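Local coordinates for protein putative Nitroreductase (Anabaena variabilis ATCC 29413, PDB 3EO7) that probably acts as an FMN-dependent oxidoreductase of the nitroreductase family, carrying a bound flavin mononucleotide, at residues A[164-169]-A[191-196]; A[181-186]-A[451-456]; A[185-190]-A[458-463]; A[207-212]-A[373-378]. All blocks are in the same frame, centred on the assembly; numbering follows the deposited sequence.

Interaction 1. Residues A[164-169]-A[191-196]; sequences IIVTAV and HLLGNI
Val166 and Ile164 meet Leu192, Leu193 and Ile196 without a single ring, amide or carboxylate among the touching groups, so there is no face or edge to speak of, and methyls make the whole contact. Val166 CG1 and Leu192 CD2 come tip to tip at 3.8 Å. With CG1 anti to the backbone N (chi1 -177°), CG2 of Val166 lies beside that N and takes up a second direction, 4.3 Å from both Leu193 CD2 and Ile196 CD1. The same Ile196 CD1 also reaches Ile164 CG2, at 4.2 Å, and so links the two strand side chains that face the helix. No hydrogen bond crosses; the backbone of strand 162-169 pairs instead with strands 109-115 and 229-239. Helix segment and strand run nearly antiparallel (164°), their axes 10.9 Å apart. This is the apolar layer between an internal strand of an antiparallel sheet and a covering helix, in a nitroreductase-type alpha/beta fold, and His191 of that helix touches the flavin.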
loop_
_atom_site.group_PDB
_atom_site.type_symbol
_atom_site.label_atom_id
_atom_site.label_comp_id
_atom_site.label_asym_id
_atom_site.label_seq_id
_atom_site.Cartn_x
_atom_site.Cartn_y
_atom_site.Cartn_z
ATOM N N ILE A 164 4.823 -10.803 -10.177
ATOM C CA ILE A 164 5.110 -9.385 -10.184
ATOM C C ILE A 164 6.166 -9.165 -9.103
ATOM O O ILE A 164 6.134 -9.792 -8.048
ATOM C CB ILE A 164 3.837 -8.551 -9.848
ATOM C CG1 ILE A 164 2.984 -8.428 -11.111
ATOM C CG2 ILE A 164 4.200 -7.122 -9.380
ATOM C CD1 ILE A 164 1.562 -7.770 -10.882
ATOM N N ILE A 165 7.099 -8.260 -9.361
ATOM C CA ILE A 165 7.979 -7.782 -8.316
ATOM C C ILE A 165 7.792 -6.276 -8.314
ATOM O O ILE A 165 7.834 -5.630 -9.382
ATOM C CB ILE A 165 9.459 -8.175 -8.500
ATOM C CG1 ILE A 165 9.588 -9.714 -8.576
ATOM C CG2 ILE A 165 10.296 -7.545 -7.361
ATOM C CD1 ILE A 165 11.048 -10.203 -8.793
ATOM N N VAL A 166 7.597 -5.716 -7.121
ATOM C CA VAL A 166 7.450 -4.274 -6.956
ATOM C C VAL A 166 8.708 -3.770 -6.294
ATOM O O VAL A 166 9.104 -4.261 -5.225
ATOM C CB VAL A 166 6.247 -3.844 -6.110
ATOM C CG1 VAL A 166 6.141 -2.287 -6.066
ATOM C CG2 VAL A 166 4.978 -4.421 -6.682
ATOM N N THR A 167 9.345 -2.808 -6.951
ATOM C CA THR A 167 10.504 -2.160 -6.391
ATOM C C THR A 167 10.172 -0.690 -6.115
ATOM O O THR A 167 9.112 -0.178 -6.552
ATOM C CB THR A 167 11.667 -2.146 -7.387
ATOM O OG1 THR A 167 11.342 -1.287 -8.493
ATOM C CG2 THR A 167 12.061 -3.555 -7.856
ATOM N N ALA A 168 11.093 -0.028 -5.410
ATOM C CA ALA A 168 11.016 1.415 -5.117
ATOM C C ALA A 168 12.269 2.077 -5.688
ATOM O O ALA A 168 13.393 1.599 -5.425
ATOM C CB ALA A 168 10.918 1.700 -3.569
ATOM N N VAL A 169 12.076 3.148 -6.468
ATOM C CA VAL A 169 13.168 3.991 -6.996
ATOM C C VAL A 169 13.205 5.141 -5.977
ATOM O O VAL A 169 12.354 6.061 -5.965
ATOM C CB VAL A 169 12.913 4.483 -8.433
ATOM C CG1 VAL A 169 14.047 5.365 -8.874
ATOM C CG2 VAL A 169 12.737 3.281 -9.397
ATOM N N HIS A 191 -0.489 0.794 -1.299
ATOM C CA HIS A 191 -1.666 1.145 -2.099
ATOM C C HIS A 191 -1.670 0.337 -3.401
ATOM O O HIS A 191 -2.720 -0.209 -3.810
ATOM C CB HIS A 191 -1.745 2.656 -2.409
ATOM C CG HIS A 191 -2.330 3.489 -1.303
ATOM N ND1 HIS A 191 -3.679 3.725 -1.192
ATOM C CD2 HIS A 191 -1.751 4.110 -0.243
ATOM C CE1 HIS A 191 -3.903 4.489 -0.120
ATOM N NE2 HIS A 191 -2.751 4.746 0.465
ATOM N N LEU A 192 -0.519 0.270 -4.057
ATOM C CA LEU A 192 -0.385 -0.551 -5.268
ATOM C C LEU A 192 -0.678 -2.029 -4.992
ATOM O O LEU A 192 -1.352 -2.695 -5.781
ATOM C CB LEU A 192 1.011 -0.353 -5.847
ATOM C CG LEU A 192 1.416 -1.284 -6.991
ATOM C CD1 LEU A 192 0.434 -1.169 -8.159
ATOM C CD2 LEU A 192 2.843 -0.841 -7.415
ATOM N N LEU A 193 -0.183 -2.554 -3.872
ATOM C CA LEU A 193 -0.497 -3.928 -3.484
ATOM C C LEU A 193 -1.993 -4.157 -3.341
ATOM O O LEU A 193 -2.483 -5.223 -3.741
ATOM C CB LEU A 193 0.196 -4.334 -2.179
ATOM C CG LEU A 193 1.747 -4.324 -2.132
ATOM C CD1 LEU A 193 2.205 -4.905 -0.774
ATOM C CD2 LEU A 193 2.350 -5.092 -3.316
ATOM N N GLY A 194 -2.713 -3.181 -2.754
ATOM C CA GLY A 194 -4.192 -3.260 -2.669
ATOM C C GLY A 194 -4.802 -3.338 -4.072
ATOM O O GLY A 194 -5.720 -4.140 -4.329
ATOM N N ASN A 195 -4.303 -2.550 -5.014
ATOM C CA ASN A 195 -4.844 -2.653 -6.391
ATOM C C ASN A 195 -4.527 -4.000 -7.018
ATOM O O ASN A 195 -5.349 -4.567 -7.736
ATOM C CB ASN A 195 -4.292 -1.586 -7.336
ATOM C CG ASN A 195 -4.898 -0.244 -7.138
ATOM O OD1 ASN A 195 -5.920 -0.072 -6.434
ATOM N ND2 ASN A 195 -4.275 0.750 -7.741
ATOM N N ILE A 196 -3.317 -4.490 -6.800
ATOM C CA ILE A 196 -2.936 -5.787 -7.371
ATOM C C ILE A 196 -3.883 -6.891 -6.910
ATOM O O ILE A 196 -4.357 -7.682 -7.736
ATOM C CB ILE A 196 -1.476 -6.115 -7.105
ATOM C CG1 ILE A 196 -0.582 -5.160 -7.884
ATOM C CG2 ILE A 196 -1.106 -7.615 -7.493
ATOM C CD1 ILE A 196 0.894 -5.292 -7.502
#

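Interaction 2. Residues A[181-186]-A[451-456]; sequences AYRRIC and RVYRYL
Arg454 lies across the hydroxyl end of Tyr182 and beside Cys186. Its CB is 4.3 Å from Cys186 SG, and the sulfur in turn rests over one face of the Tyr182 ring, offset toward the rim. CG, 3.5 Å from Tyr182 OH, also comes near CE2 of that ring. From here the chain runs extended (chi2 -174°), which carries CD past the hydroxyl and puts NE 3.1 Å from Tyr182 OH, with the guanidinium turned 73° against the ring. The polar ends have firmer partners elsewhere: Tyr182 OH is hydrogen-bonded to His275, and Arg454 NH1 forms a salt bridge with Asp215. That carboxylate also binds Arg451, whose guanidinium has Arg454 NH1 over one face. A second tyrosine-arginine pair lies alongside. Arg183 CG sits at the edge of the Tyr453 ring, 3.3 Å from its OH, while that hydroxyl bonds to His14 and Arg183 NE to Thr17. The contact thus joins the first turns of helices 181-202 and 452-473, whose segments run at 50°, with helix 170-177 packed against the former and helix 441-448 against the latter.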
loop_
_atom_site.group_PDB
_atom_site.type_symbol
_atom_site.label_atom_id
_atom_site.label_comp_id
_atom_site.label_asym_id
_atom_site.label_seq_id
_atom_site.Cartn_x
_atom_site.Cartn_y
_atom_site.Cartn_z
ATOM N N ALA A 181 11.052 10.039 3.062
ATOM C CA ALA A 181 10.555 9.324 1.902
ATOM C C ALA A 181 10.348 7.826 2.139
ATOM O O ALA A 181 9.499 7.255 1.477
ATOM C CB ALA A 181 11.455 9.518 0.658
ATOM N N TYR A 182 11.126 7.184 3.009
ATOM C CA TYR A 182 10.952 5.744 3.193
ATOM C C TYR A 182 9.547 5.385 3.683
ATOM O O TYR A 182 8.971 4.405 3.189
ATOM C CB TYR A 182 12.020 5.131 4.087
ATOM C CG TYR A 182 12.274 3.677 3.799
ATOM C CD1 TYR A 182 12.908 3.284 2.608
ATOM C CD2 TYR A 182 11.925 2.672 4.705
ATOM C CE1 TYR A 182 13.166 1.946 2.341
ATOM C CE2 TYR A 182 12.221 1.328 4.435
ATOM C CZ TYR A 182 12.834 0.975 3.274
ATOM O OH TYR A 182 13.114 -0.349 3.041
ATOM N N ARG A 183 8.961 6.193 4.588
ATOM C CA ARG A 183 7.584 5.962 5.015
ATOM C C ARG A 183 6.650 6.058 3.809
ATOM O O ARG A 183 5.841 5.163 3.564
ATOM C CB ARG A 183 7.135 7.026 6.028
ATOM C CG ARG A 183 7.904 7.030 7.322
ATOM C CD ARG A 183 7.425 8.233 8.089
ATOM N NE ARG A 183 7.983 8.470 9.408
ATOM C CZ ARG A 183 7.250 8.864 10.455
ATOM N NH1 ARG A 183 5.923 8.923 10.377
ATOM N NH2 ARG A 183 7.836 9.150 11.605
ATOM N N ARG A 184 6.786 7.150 3.052
ATOM C CA ARG A 184 5.903 7.410 1.913
ATOM C C ARG A 184 6.036 6.335 0.822
ATOM O O ARG A 184 5.035 5.896 0.248
ATOM C CB ARG A 184 6.137 8.811 1.301
ATOM C CG ARG A 184 6.155 9.956 2.303
ATOM C CD ARG A 184 4.871 10.130 3.084
ATOM N NE ARG A 184 4.930 11.432 3.747
ATOM C CZ ARG A 184 5.579 11.691 4.877
ATOM N NH1 ARG A 184 6.108 10.733 5.623
ATOM N NH2 ARG A 184 5.641 12.941 5.307
ATOM N N ILE A 185 7.260 5.912 0.538
ATOM C CA ILE A 185 7.502 4.877 -0.447
ATOM C C ILE A 185 6.764 3.597 -0.082
ATOM O O ILE A 185 6.123 2.960 -0.920
ATOM C CB ILE A 185 9.020 4.577 -0.523
ATOM C CG1 ILE A 185 9.743 5.690 -1.289
ATOM C CG2 ILE A 185 9.301 3.219 -1.229
ATOM C CD1 ILE A 185 11.277 5.673 -1.133
ATOM N N CYS A 186 6.862 3.195 1.182
ATOM C CA CYS A 186 6.214 1.950 1.605
ATOM C C CYS A 186 4.690 2.066 1.589
ATOM O O CYS A 186 4.009 1.124 1.193
ATOM C CB CYS A 186 6.747 1.514 2.945
ATOM S SG CYS A 186 8.521 0.975 2.846
ATOM N N ARG A 451 13.106 -4.765 9.589
ATOM C CA ARG A 451 12.378 -4.866 8.306
ATOM C C ARG A 451 10.866 -4.764 8.482
ATOM O O ARG A 451 10.153 -4.476 7.536
ATOM C CB ARG A 451 12.764 -6.168 7.615
ATOM C CG ARG A 451 12.158 -6.413 6.215
ATOM C CD ARG A 451 12.480 -7.841 5.816
ATOM N NE ARG A 451 12.166 -8.243 4.421
ATOM C CZ ARG A 451 13.049 -8.152 3.410
ATOM N NH1 ARG A 451 14.254 -7.612 3.603
ATOM N NH2 ARG A 451 12.731 -8.604 2.215
ATOM N N VAL A 452 10.360 -4.989 9.698
ATOM C CA VAL A 452 8.922 -4.872 9.945
ATOM C C VAL A 452 8.420 -3.478 9.558
ATOM O O VAL A 452 7.257 -3.320 9.182
ATOM C CB VAL A 452 8.527 -5.160 11.426
ATOM C CG1 VAL A 452 8.870 -3.959 12.358
ATOM C CG2 VAL A 452 6.995 -5.558 11.501
ATOM N N TYR A 453 9.304 -2.478 9.592
ATOM C CA TYR A 453 8.925 -1.126 9.229
ATOM C C TYR A 453 8.335 -1.089 7.826
ATOM O O TYR A 453 7.338 -0.376 7.579
ATOM C CB TYR A 453 10.132 -0.185 9.341
ATOM C CG TYR A 453 9.742 1.271 9.496
ATOM C CD1 TYR A 453 9.463 1.802 10.736
ATOM C CD2 TYR A 453 9.671 2.102 8.397
ATOM C CE1 TYR A 453 9.121 3.148 10.907
ATOM C CE2 TYR A 453 9.374 3.441 8.543
ATOM C CZ TYR A 453 9.068 3.948 9.812
ATOM O OH TYR A 453 8.766 5.266 9.939
ATOM N N ARG A 454 8.973 -1.807 6.891
ATOM C CA ARG A 454 8.452 -1.913 5.528
ATOM C C ARG A 454 7.045 -2.533 5.534
ATOM O O ARG A 454 6.135 -2.044 4.906
ATOM C CB ARG A 454 9.319 -2.859 4.693
ATOM C CG ARG A 454 10.746 -2.480 4.566
ATOM C CD ARG A 454 11.378 -3.473 3.566
ATOM N NE ARG A 454 12.812 -3.363 3.558
ATOM C CZ ARG A 454 13.620 -4.096 2.779
ATOM N NH1 ARG A 454 13.105 -4.988 1.940
ATOM N NH2 ARG A 454 14.923 -3.915 2.845
ATOM N N TYR A 455 6.921 -3.625 6.276
ATOM C CA TYR A 455 5.692 -4.413 6.320
ATOM C C TYR A 455 4.534 -3.596 6.846
ATOM O O TYR A 455 3.422 -3.649 6.314
ATOM C CB TYR A 455 5.847 -5.656 7.176
ATOM C CG TYR A 455 6.936 -6.653 6.769
ATOM C CD1 TYR A 455 7.336 -6.812 5.442
ATOM C CD2 TYR A 455 7.473 -7.527 7.711
ATOM C CE1 TYR A 455 8.254 -7.748 5.099
ATOM C CE2 TYR A 455 8.425 -8.493 7.374
ATOM C CZ TYR A 455 8.820 -8.600 6.043
ATOM O OH TYR A 455 9.745 -9.557 5.646
ATOM N N LEU A 456 4.792 -2.845 7.899
ATOM C CA LEU A 456 3.744 -2.038 8.525
ATOM C C LEU A 456 3.171 -0.998 7.562
ATOM O O LEU A 456 1.936 -0.817 7.466
ATOM C CB LEU A 456 4.289 -1.301 9.768
ATOM C CG LEU A 456 4.700 -2.135 10.964
ATOM C CD1 LEU A 456 5.433 -1.320 12.051
ATOM C CD2 LEU A 456 3.445 -2.879 11.522
#

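Interaction 3. Residues A[185-190]-A[458-463]; sequences ICLDTG and MDAGHL. With FMN (flavin mononucleotide), chain B.
Met458, a selenomethionine with its chain bent at chi3 (-74°), and Thr189 lie side by side, pointing the same way. In Thr189 chi1 of -62° sets CG2 against the selenium of Met458, with SE 3.8 Å away, and OG1 back to its own helix, where it gives a 2.9 Å hydrogen bond to Ile185 O. That carbonyl also accepts a bond from Thr189 N, from the opposite face of its plane. Replacement of Thr189 by alanine is likely to leave the selenium without its methyl neighbour and Ile185 O with one donor fewer. Farther along, backbones touch directly: Gly190 CA lies 3.1 Å from Met458 O, and His462 CA 3.1 Å from Gly190 O, both CA-H...O contacts. A CB on Gly190 or Gly461 would clash, and the axes approach to 6.4 Å at -43°. On another side Leu187 CD2 packs on Ala460 CB, while Leu187 CB meets FMN C7M at 3.5 Å. Such a glycine-mediated helix crossing, between the two nitroreductase-family halves of one chain, borders the dimethylbenzene end of the flavin pocket.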
loop_
_atom_site.group_PDB
_atom_site.type_symbol
_atom_site.label_atom_id
_atom_site.label_comp_id
_atom_site.label_asym_id
_atom_site.label_seq_id
_atom_site.Cartn_x
_atom_site.Cartn_y
_atom_site.Cartn_z
ATOM N N ILE A 185 7.260 5.912 0.538
ATOM C CA ILE A 185 7.502 4.877 -0.447
ATOM C C ILE A 185 6.764 3.597 -0.082
ATOM O O ILE A 185 6.123 2.960 -0.920
ATOM C CB ILE A 185 9.020 4.577 -0.523
ATOM C CG1 ILE A 185 9.743 5.690 -1.289
ATOM C CG2 ILE A 185 9.301 3.219 -1.229
ATOM C CD1 ILE A 185 11.277 5.673 -1.133
ATOM N N CYS A 186 6.862 3.195 1.182
ATOM C CA CYS A 186 6.214 1.950 1.605
ATOM C C CYS A 186 4.690 2.066 1.589
ATOM O O CYS A 186 4.009 1.124 1.193
ATOM C CB CYS A 186 6.747 1.514 2.945
ATOM S SG CYS A 186 8.521 0.975 2.846
ATOM N N LEU A 187 4.169 3.207 2.030
ATOM C CA LEU A 187 2.710 3.478 1.952
ATOM C C LEU A 187 2.243 3.427 0.506
ATOM O O LEU A 187 1.237 2.774 0.206
ATOM C CB LEU A 187 2.376 4.840 2.571
ATOM C CG LEU A 187 2.603 4.861 4.091
ATOM C CD1 LEU A 187 2.622 6.322 4.594
ATOM C CD2 LEU A 187 1.529 4.029 4.775
ATOM N N ASP A 188 2.926 4.168 -0.371
ATOM C CA ASP A 188 2.602 4.196 -1.811
ATOM C C ASP A 188 2.557 2.759 -2.372
ATOM O O ASP A 188 1.658 2.387 -3.133
ATOM C CB ASP A 188 3.648 4.961 -2.621
ATOM C CG ASP A 188 3.594 6.468 -2.442
ATOM O OD1 ASP A 188 2.786 6.993 -1.636
ATOM O OD2 ASP A 188 4.415 7.128 -3.126
ATOM N N THR A 189 3.577 1.991 -2.013
ATOM C CA THR A 189 3.679 0.623 -2.467
ATOM C C THR A 189 2.516 -0.197 -1.938
ATOM O O THR A 189 1.932 -0.952 -2.690
ATOM C CB THR A 189 5.022 0.030 -2.111
ATOM O OG1 THR A 189 6.065 0.772 -2.782
ATOM C CG2 THR A 189 5.088 -1.450 -2.491
ATOM N N GLY A 190 2.137 -0.026 -0.661
ATOM C CA GLY A 190 0.993 -0.727 -0.104
ATOM C C GLY A 190 -0.294 -0.452 -0.863
ATOM O O GLY A 190 -1.074 -1.360 -1.081
HETATM N N MSE A 458 3.528 -0.866 4.225
HETATM C CA MSE A 458 2.861 -1.484 3.070
HETATM C C MSE A 458 1.457 -1.976 3.460
HETATM O O MSE A 458 0.494 -1.787 2.713
HETATM C CB MSE A 458 3.695 -2.590 2.458
HETATM C CG MSE A 458 4.868 -2.021 1.663
HETATM SE SE MSE A 458 5.853 -3.394 0.694
HETATM C CE MSE A 458 6.796 -4.223 2.131
ATOM N N ASP A 459 1.313 -2.595 4.625
ATOM C CA ASP A 459 -0.012 -3.051 5.053
ATOM C C ASP A 459 -0.990 -1.884 5.240
ATOM O O ASP A 459 -2.151 -1.995 4.845
ATOM C CB ASP A 459 0.066 -3.880 6.330
ATOM C CG ASP A 459 0.521 -5.319 6.082
ATOM O OD1 ASP A 459 0.551 -5.779 4.895
ATOM O OD2 ASP A 459 0.860 -5.990 7.115
ATOM N N ALA A 460 -0.534 -0.780 5.842
ATOM C CA ALA A 460 -1.370 0.397 6.025
ATOM C C ALA A 460 -1.816 0.983 4.696
ATOM O O ALA A 460 -2.994 1.361 4.527
ATOM C CB ALA A 460 -0.651 1.452 6.884
ATOM N N GLY A 461 -0.906 1.042 3.726
ATOM C CA GLY A 461 -1.271 1.512 2.384
ATOM C C GLY A 461 -2.262 0.592 1.694
ATOM O O GLY A 461 -3.140 1.046 0.969
ATOM N N HIS A 462 -2.132 -0.713 1.918
ATOM C CA HIS A 462 -3.033 -1.715 1.356
ATOM C C HIS A 462 -4.450 -1.490 1.944
ATOM O O HIS A 462 -5.434 -1.363 1.206
ATOM C CB HIS A 462 -2.456 -3.110 1.630
ATOM C CG HIS A 462 -3.245 -4.262 1.066
ATOM N ND1 HIS A 462 -2.723 -5.541 1.052
ATOM C CD2 HIS A 462 -4.487 -4.358 0.523
ATOM C CE1 HIS A 462 -3.615 -6.371 0.541
ATOM N NE2 HIS A 462 -4.688 -5.684 0.201
ATOM N N LEU A 463 -4.559 -1.400 3.261
ATOM C CA LEU A 463 -5.842 -1.041 3.902
ATOM C C LEU A 463 -6.342 0.286 3.327
ATOM O O LEU A 463 -7.519 0.415 2.990
ATOM C CB LEU A 463 -5.674 -0.952 5.425
ATOM C CG LEU A 463 -5.392 -2.252 6.175
ATOM C CD1 LEU A 463 -5.109 -1.920 7.665
ATOM C CD2 LEU A 463 -6.578 -3.259 6.031
HETATM N N1 FMN B . -2.907 14.334 -0.542
HETATM C C2 FMN B . -2.956 15.501 0.202
HETATM O O2 FMN B . -3.615 16.463 -0.177
HETATM N N3 FMN B . -2.264 15.673 1.371
HETATM C C4 FMN B . -1.437 14.710 1.868
HETATM O O4 FMN B . -0.985 14.851 3.020
HETATM C C4A FMN B . -1.360 13.516 1.155
HETATM N N5 FMN B . -0.501 12.519 1.577
HETATM C C5A FMN B . -0.492 11.279 0.906
HETATM C C6 FMN B . 0.269 10.210 1.365
HETATM C C7 FMN B . 0.297 8.991 0.691
HETATM C C7M FMN B . 1.051 7.794 1.290
HETATM C C8 FMN B . -0.453 8.823 -0.466
HETATM C C8M FMN B . -0.618 7.472 -1.132
HETATM C C9 FMN B . -1.239 9.885 -0.951
HETATM C C9A FMN B . -1.258 11.111 -0.262
HETATM N N10 FMN B . -2.024 12.168 -0.739
HETATM C C10 FMN B . -2.090 13.343 -0.039
HETATM C "C1'" FMN B . -2.664 12.127 -2.111
HETATM C "C2'" FMN B . -1.679 12.340 -3.243
HETATM O "O2'" FMN B . -1.391 13.749 -3.377
HETATM C "C3'" FMN B . -2.261 11.760 -4.530
HETATM O "O3'" FMN B . -2.350 10.335 -4.428
HETATM C "C4'" FMN B . -1.500 12.174 -5.804
HETATM O "O4'" FMN B . -1.548 13.616 -5.990
HETATM C "C5'" FMN B . -2.083 11.469 -7.013
HETATM O "O5'" FMN B . -3.444 11.756 -7.188
HETATM P P FMN B . -4.549 10.624 -7.209
HETATM O O1P FMN B . -4.560 9.960 -5.836
HETATM O O2P FMN B . -5.850 11.362 -7.502
HETATM O O3P FMN B . -4.236 9.627 -8.287
#

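Interaction 4. Residues A[207-212]-A[373-378]; sequences PHLIGG and DYFDLN
Pro207 reaches Asp373 through a water, which donates to Pro207 O and accepts from Asp373 N. At His208 a second water joins ND1 to Asp373 OD2, 2.7 Å from the water. Leu209 carries the direct bond: its N-H meets the anti lone pair of the same OD2 at 2.9 Å, nearly straight (164°), while Asp373 OD1 is salt-bridged to Arg206. The Leu209 side chain, whose CG stands opposite the main-chain nitrogen (chi1 -175°), crosses Phe375 at about a right angle and sets CD2 over the ring's centre, a CH-pi contact 3.5 Å from the centroid. Beyond Ile210, Gly211 places its N in plane at the ring's edge and its CA 3.4 Å from Phe375 CE1, where a CB would clash. A serine in place of Phe375 would probably open a gap beneath Leu209 CD2 and beside Gly211. The two loops meet between strand 229-239, on which Leu209 packs, and helices 181-202 and 452-473, with Leu193 touching both Leu209 and Phe375 and Tyr455 stacked on Phe375.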
loop_
_atom_site.group_PDB
_atom_site.type_symbol
_atom_site.label_atom_id
_atom_site.label_comp_id
_atom_site.label_asym_id
_atom_site.label_seq_id
_atom_site.Cartn_x
_atom_site.Cartn_y
_atom_site.Cartn_z
ATOM N N PRO A 207 -2.704 -13.043 -6.118
ATOM C CA PRO A 207 -1.288 -12.828 -5.836
ATOM C C PRO A 207 -0.965 -13.457 -4.477
ATOM O O PRO A 207 -1.832 -13.506 -3.608
ATOM C CB PRO A 207 -1.176 -11.292 -5.738
ATOM C CG PRO A 207 -2.543 -10.820 -5.369
ATOM C CD PRO A 207 -3.537 -11.880 -5.771
ATOM N N HIS A 208 0.242 -13.980 -4.354
ATOM C CA HIS A 208 0.773 -14.514 -3.121
ATOM C C HIS A 208 1.892 -13.589 -2.710
ATOM O O HIS A 208 2.905 -13.461 -3.411
ATOM C CB HIS A 208 1.247 -15.922 -3.330
ATOM C CG HIS A 208 0.117 -16.885 -3.486
ATOM N ND1 HIS A 208 -0.283 -17.726 -2.468
ATOM C CD2 HIS A 208 -0.733 -17.100 -4.522
ATOM C CE1 HIS A 208 -1.330 -18.427 -2.878
ATOM N NE2 HIS A 208 -1.621 -18.072 -4.124
ATOM N N LEU A 209 1.667 -12.899 -1.600
ATOM C CA LEU A 209 2.580 -11.878 -1.146
ATOM C C LEU A 209 3.800 -12.491 -0.470
ATOM O O LEU A 209 3.658 -13.335 0.432
ATOM C CB LEU A 209 1.866 -10.985 -0.161
ATOM C CG LEU A 209 2.615 -9.773 0.349
ATOM C CD1 LEU A 209 3.003 -8.831 -0.822
ATOM C CD2 LEU A 209 1.688 -9.020 1.424
ATOM N N ILE A 210 4.977 -12.083 -0.945
ATOM C CA ILE A 210 6.255 -12.529 -0.404
ATOM C C ILE A 210 7.097 -11.298 -0.001
ATOM O O ILE A 210 7.710 -10.626 -0.833
ATOM C CB ILE A 210 7.079 -13.433 -1.384
ATOM C CG1 ILE A 210 6.255 -14.634 -1.867
ATOM C CG2 ILE A 210 8.410 -13.893 -0.745
ATOM C CD1 ILE A 210 6.985 -15.561 -2.858
ATOM N N GLY A 211 7.106 -11.009 1.292
ATOM C CA GLY A 211 7.923 -9.946 1.829
ATOM C C GLY A 211 9.280 -10.401 2.316
ATOM O O GLY A 211 10.155 -9.556 2.520
ATOM N N GLY A 212 9.401 -11.694 2.584
ATOM C CA GLY A 212 10.607 -12.356 3.047
ATOM C C GLY A 212 11.434 -12.930 1.914
ATOM O O GLY A 212 11.132 -13.985 1.353
ATOM N N ASP A 373 -3.720 -11.529 1.013
ATOM C CA ASP A 373 -2.503 -11.497 1.765
ATOM C C ASP A 373 -2.121 -10.070 2.180
ATOM O O ASP A 373 -2.165 -9.122 1.367
ATOM C CB ASP A 373 -1.321 -12.037 0.948
ATOM C CG ASP A 373 -1.403 -13.511 0.685
ATOM O OD1 ASP A 373 -2.175 -14.248 1.353
ATOM O OD2 ASP A 373 -0.608 -13.965 -0.154
ATOM N N TYR A 374 -1.703 -9.981 3.435
ATOM C CA TYR A 374 -1.012 -8.839 4.013
ATOM C C TYR A 374 0.264 -9.424 4.624
ATOM O O TYR A 374 0.399 -10.632 4.794
ATOM C CB TYR A 374 -1.832 -8.198 5.127
ATOM C CG TYR A 374 -3.047 -7.447 4.610
ATOM C CD1 TYR A 374 -4.218 -8.115 4.295
ATOM C CD2 TYR A 374 -3.031 -6.067 4.445
ATOM C CE1 TYR A 374 -5.340 -7.417 3.829
ATOM C CE2 TYR A 374 -4.148 -5.385 3.982
ATOM C CZ TYR A 374 -5.292 -6.068 3.678
ATOM O OH TYR A 374 -6.399 -5.401 3.211
ATOM N N PHE A 375 1.174 -8.563 5.050
ATOM C CA PHE A 375 2.392 -9.014 5.720
ATOM C C PHE A 375 2.034 -9.464 7.123
ATOM O O PHE A 375 2.246 -10.640 7.483
ATOM C CB PHE A 375 3.475 -7.930 5.678
ATOM C CG PHE A 375 3.907 -7.608 4.298
ATOM C CD1 PHE A 375 4.649 -8.530 3.574
ATOM C CD2 PHE A 375 3.586 -6.400 3.700
ATOM C CE1 PHE A 375 5.035 -8.263 2.281
ATOM C CE2 PHE A 375 3.959 -6.137 2.406
ATOM C CZ PHE A 375 4.707 -7.057 1.699
ATOM N N ASP A 376 1.456 -8.568 7.928
ATOM C CA ASP A 376 0.937 -8.970 9.230
ATOM C C ASP A 376 0.013 -7.930 9.826
ATOM O O ASP A 376 0.456 -7.020 10.521
ATOM C CB ASP A 376 2.069 -9.315 10.219
ATOM C CG ASP A 376 1.550 -10.044 11.457
ATOM O OD1 ASP A 376 0.332 -10.080 11.649
ATOM O OD2 ASP A 376 2.364 -10.584 12.220
ATOM N N LEU A 377 -1.275 -8.067 9.559
ATOM C CA LEU A 377 -2.280 -7.138 10.112
ATOM C C LEU A 377 -2.418 -7.177 11.609
ATOM O O LEU A 377 -2.911 -6.218 12.230
ATOM C CB LEU A 377 -3.622 -7.337 9.446
ATOM C CG LEU A 377 -3.778 -6.773 8.048
ATOM C CD1 LEU A 377 -5.237 -6.883 7.638
ATOM C CD2 LEU A 377 -3.310 -5.318 7.995
ATOM N N ASN A 378 -1.939 -8.256 12.230
ATOM C CA ASN A 378 -1.970 -8.307 13.673
ATOM C C ASN A 378 -1.139 -7.209 14.335
ATOM O O ASN A 378 -1.304 -6.960 15.512
ATOM C CB ASN A 378 -1.523 -9.649 14.183
ATOM C CG ASN A 378 -2.492 -10.752 13.815
ATOM O OD1 ASN A 378 -3.718 -10.590 13.926
ATOM N ND2 ASN A 378 -1.949 -11.879 13.376
HETATM O O HOH W 1 -3.399 -11.943 -1.882
HETATM O O HOH W 2 0.327 -16.476 0.098
#

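From the N terminus, the chain leaves strand 162-169 and enters helix 181-202, on which interaction 1 closes a short, mostly helical loop. Interactions 2 and 3 start inside that loop, from overlapping parts of the same helix, and close only at helix 452-473, so both cross interaction 1. Interaction 4 opens after interaction 1 has closed and is nested within the long loops of interactions 2 and 3. Helix 181-202 is therefore held by the first-half sheet and by the second-half helix together. The nested loops are tied in as well: Asp459 OD1 and OD2 bind Phe375 N and Asp376 N, and Arg451 NH2 binds Gly211 O.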